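Local structure of 2-c-methyl-d-erythritol 2,4-cyclodiphosphate synthase (Plasmodium falciparum, 4C81) at residues G47-N52 with S131-N136. The protein catalyses the release of CMP from its CDP-linked methylerythritol phosphate substrate to form 2-C-methyl-D-erythritol 2,4-cyclodiphosphate, a step of isoprenoid precursor synthesis. The protein carries 1 engineered substitution. Residues are numbered along the deposited sequence; the frame is centred on the assembly and turned at random.
Sequences GGVKIN and SNIRKN. With CDP (cytidine-5'-diphosphate), chain D.
Ile-133 and Val-49 carry most of this contact, which is apolar except at its solvent side. Ile-51 and Ile-133 meet through their last methyls, CD1 to CD1 at 3.6 Å, with the two side chains at about a right angle. Ile-133 has CG1 set between its backbone N and carbonyl carbon (chi1 58°) and chi2 extended, which carries CD1 out to Ile-51, while its CG2 branch lies 4.3 Å from Val-49 CG1. The other methyl of Val-49, CG2, sits over the flat face of the Asn-136 amide, directly above CG at 3.5 Å.

Between 47-52 and 131-136 the polar link is a single water, which donates to both Gly-48 O (3.2 Å) and Asn-136 OD1 (3.1 Å). A direct bond comes from the next turn of the helix, where Asn-140 ND2 reaches Gly-47 O, and Asp-63 takes the backbone N-H groups of Gly-47 and Gly-48.

At the first residue of 131-136, Ser-131 N donates to CDP O2 at 3.0 Å; Arg-134, pointing away from the strand, forms a salt bridge with Asp-81 of the second subunit. Strand 49-51 of the two-stranded 43-46/49-51 hairpin packs on helix 130-145, whose N-terminal turn borders the cytidine pocket between two subunits of the IspF trimer.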
loop_
_atom_site.group_PDB
_atom_site.type_symbol
_atom_site.label_atom_id
_atom_site.label_comp_id
_atom_site.label_asym_id
_atom_site.label_seq_id
_atom_site.Cartn_x
_atom_site.Cartn_y
_atom_site.Cartn_z
ATOM N N GLY A 47 18.102 2.053 4.312
ATOM C CA GLY A 47 18.366 2.989 3.224
ATOM C C GLY A 47 19.847 3.283 3.073
ATOM O O GLY A 47 20.236 4.412 2.777
ATOM N N GLY A 48 20.670 2.261 3.299
ATOM C CA GLY A 48 22.125 2.400 3.253
ATOM C C GLY A 48 22.764 3.028 4.485
ATOM O O GLY A 48 23.980 3.205 4.515
ATOM N N VAL A 49 21.962 3.361 5.496
ATOM C CA VAL A 49 22.463 4.000 6.715
ATOM C C VAL A 49 22.534 2.982 7.846
ATOM O O VAL A 49 21.534 2.343 8.174
ATOM C CB VAL A 49 21.556 5.170 7.162
ATOM C CG1 VAL A 49 22.128 5.846 8.411
ATOM C CG2 VAL A 49 21.380 6.183 6.036
ATOM N N LYS A 50 23.715 2.838 8.447
ATOM C CA LYS A 50 23.893 1.937 9.581
ATOM C C LYS A 50 23.154 2.468 10.808
ATOM O O LYS A 50 23.232 3.656 11.121
ATOM C CB LYS A 50 25.380 1.764 9.911
ATOM C CG LYS A 50 26.174 1.021 8.852
ATOM C CD LYS A 50 25.883 -0.471 8.874
ATOM C CE LYS A 50 26.756 -1.222 7.883
ATOM N NZ LYS A 50 26.559 -2.694 7.972
ATOM N N ILE A 51 22.436 1.573 11.483
ATOM C CA ILE A 51 21.673 1.898 12.684
ATOM C C ILE A 51 22.332 1.161 13.845
ATOM O O ILE A 51 22.070 -0.018 14.075
ATOM C CB ILE A 51 20.189 1.470 12.557
ATOM C CG1 ILE A 51 19.599 1.907 11.211
ATOM C CG2 ILE A 51 19.375 2.049 13.698
ATOM C CD1 ILE A 51 19.673 3.389 10.946
ATOM N N ASN A 52 23.191 1.868 14.573
ATOM C CA ASN A 52 24.110 1.225 15.516
ATOM C C ASN A 52 23.460 0.642 16.774
ATOM O O ASN A 52 24.062 -0.202 17.435
ATOM C CB ASN A 52 25.223 2.203 15.914
ATOM C CG ASN A 52 26.034 2.690 14.718
ATOM O OD1 ASN A 52 26.115 2.019 13.688
ATOM N ND2 ASN A 52 26.636 3.866 14.854
ATOM N N SER A 131 13.084 10.412 10.529
ATOM C CA SER A 131 13.270 11.852 10.301
ATOM C C SER A 131 14.690 12.329 10.657
ATOM O O SER A 131 15.175 13.302 10.078
ATOM C CB SER A 131 12.210 12.675 11.043
ATOM O OG SER A 131 12.389 12.618 12.441
ATOM N N ASN A 132 15.351 11.641 11.587
ATOM C CA ASN A 132 16.738 11.965 11.947
ATOM C C ASN A 132 17.766 11.505 10.911
ATOM O O ASN A 132 18.882 12.025 10.881
ATOM C CB ASN A 132 17.104 11.362 13.310
ATOM C CG ASN A 132 16.331 11.986 14.470
ATOM O OD1 ASN A 132 16.231 11.392 15.545
ATOM N ND2 ASN A 132 15.789 13.181 14.261
ATOM N N ILE A 133 17.398 10.531 10.078
ATOM C CA ILE A 133 18.310 9.993 9.059
ATOM C C ILE A 133 17.771 10.153 7.628
ATOM O O ILE A 133 18.371 9.634 6.678
ATOM C CB ILE A 133 18.679 8.504 9.345
ATOM C CG1 ILE A 133 17.430 7.613 9.410
ATOM C CG2 ILE A 133 19.467 8.401 10.650
ATOM C CD1 ILE A 133 17.736 6.126 9.526
ATOM N N ARG A 134 16.676 10.906 7.482
ATOM C CA ARG A 134 16.003 11.103 6.192
ATOM C C ARG A 134 16.943 11.616 5.106
ATOM O O ARG A 134 16.979 11.066 4.005
ATOM C CB ARG A 134 14.823 12.073 6.340
ATOM C CG ARG A 134 14.198 12.494 5.013
ATOM C CD ARG A 134 13.134 13.561 5.172
ATOM N NE ARG A 134 11.793 12.991 5.298
ATOM C CZ ARG A 134 11.011 13.060 6.377
ATOM N NH1 ARG A 134 11.394 13.692 7.486
ATOM N NH2 ARG A 134 9.811 12.497 6.336
ATOM N N LYS A 135 17.687 12.675 5.417
ATOM C CA LYS A 135 18.586 13.305 4.442
ATOM C C LYS A 135 19.600 12.310 3.882
ATOM O O LYS A 135 19.841 12.272 2.675
ATOM C CB LYS A 135 19.317 14.496 5.071
ATOM C CG LYS A 135 18.438 15.715 5.314
ATOM N N ASN A 136 20.181 11.506 4.772
ATOM C CA ASN A 136 21.159 10.488 4.398
ATOM C C ASN A 136 20.533 9.395 3.527
ATOM O O ASN A 136 21.103 8.992 2.515
ATOM C CB ASN A 136 21.771 9.868 5.663
ATOM C CG ASN A 136 23.101 9.168 5.406
ATOM O OD1 ASN A 136 23.456 8.856 4.270
ATOM N ND2 ASN A 136 23.843 8.916 6.480
HETATM O O3B CDP D . 1.127 9.545 16.775
HETATM P PB CDP D . 1.572 10.172 15.347
HETATM O O1B CDP D . 0.281 10.018 14.421
HETATM O O2B CDP D . 1.987 11.595 15.449
HETATM O O3A CDP D . 2.677 9.202 14.682
HETATM P PA CDP D . 3.932 8.570 15.478
HETATM O O1A CDP D . 3.811 8.764 16.939
HETATM O O2A CDP D . 4.133 7.207 14.945
HETATM O "O5'" CDP D . 5.158 9.468 14.953
HETATM C "C5'" CDP D . 5.038 10.884 14.763
HETATM C "C4'" CDP D . 6.171 11.394 13.870
HETATM O "O4'" CDP D . 7.410 10.845 14.384
HETATM C "C3'" CDP D . 6.057 10.833 12.455
HETATM O "O3'" CDP D . 5.219 11.667 11.648
HETATM C "C2'" CDP D . 7.506 10.905 11.987
HETATM O "O2'" CDP D . 7.823 12.232 11.554
HETATM C "C1'" CDP D . 8.307 10.589 13.261
HETATM N N1 CDP D . 8.771 9.170 13.202
HETATM C C2 CDP D . 9.825 8.831 12.334
HETATM O O2 CDP D . 10.358 9.690 11.631
HETATM N N3 CDP D . 10.267 7.509 12.272
HETATM C C4 CDP D . 9.683 6.511 13.048
HETATM N N4 CDP D . 10.142 5.266 12.951
HETATM C C5 CDP D . 8.643 6.835 13.913
HETATM C C6 CDP D . 8.187 8.151 13.991
HETATM O O HOH W 1 25.097 6.222 4.704
#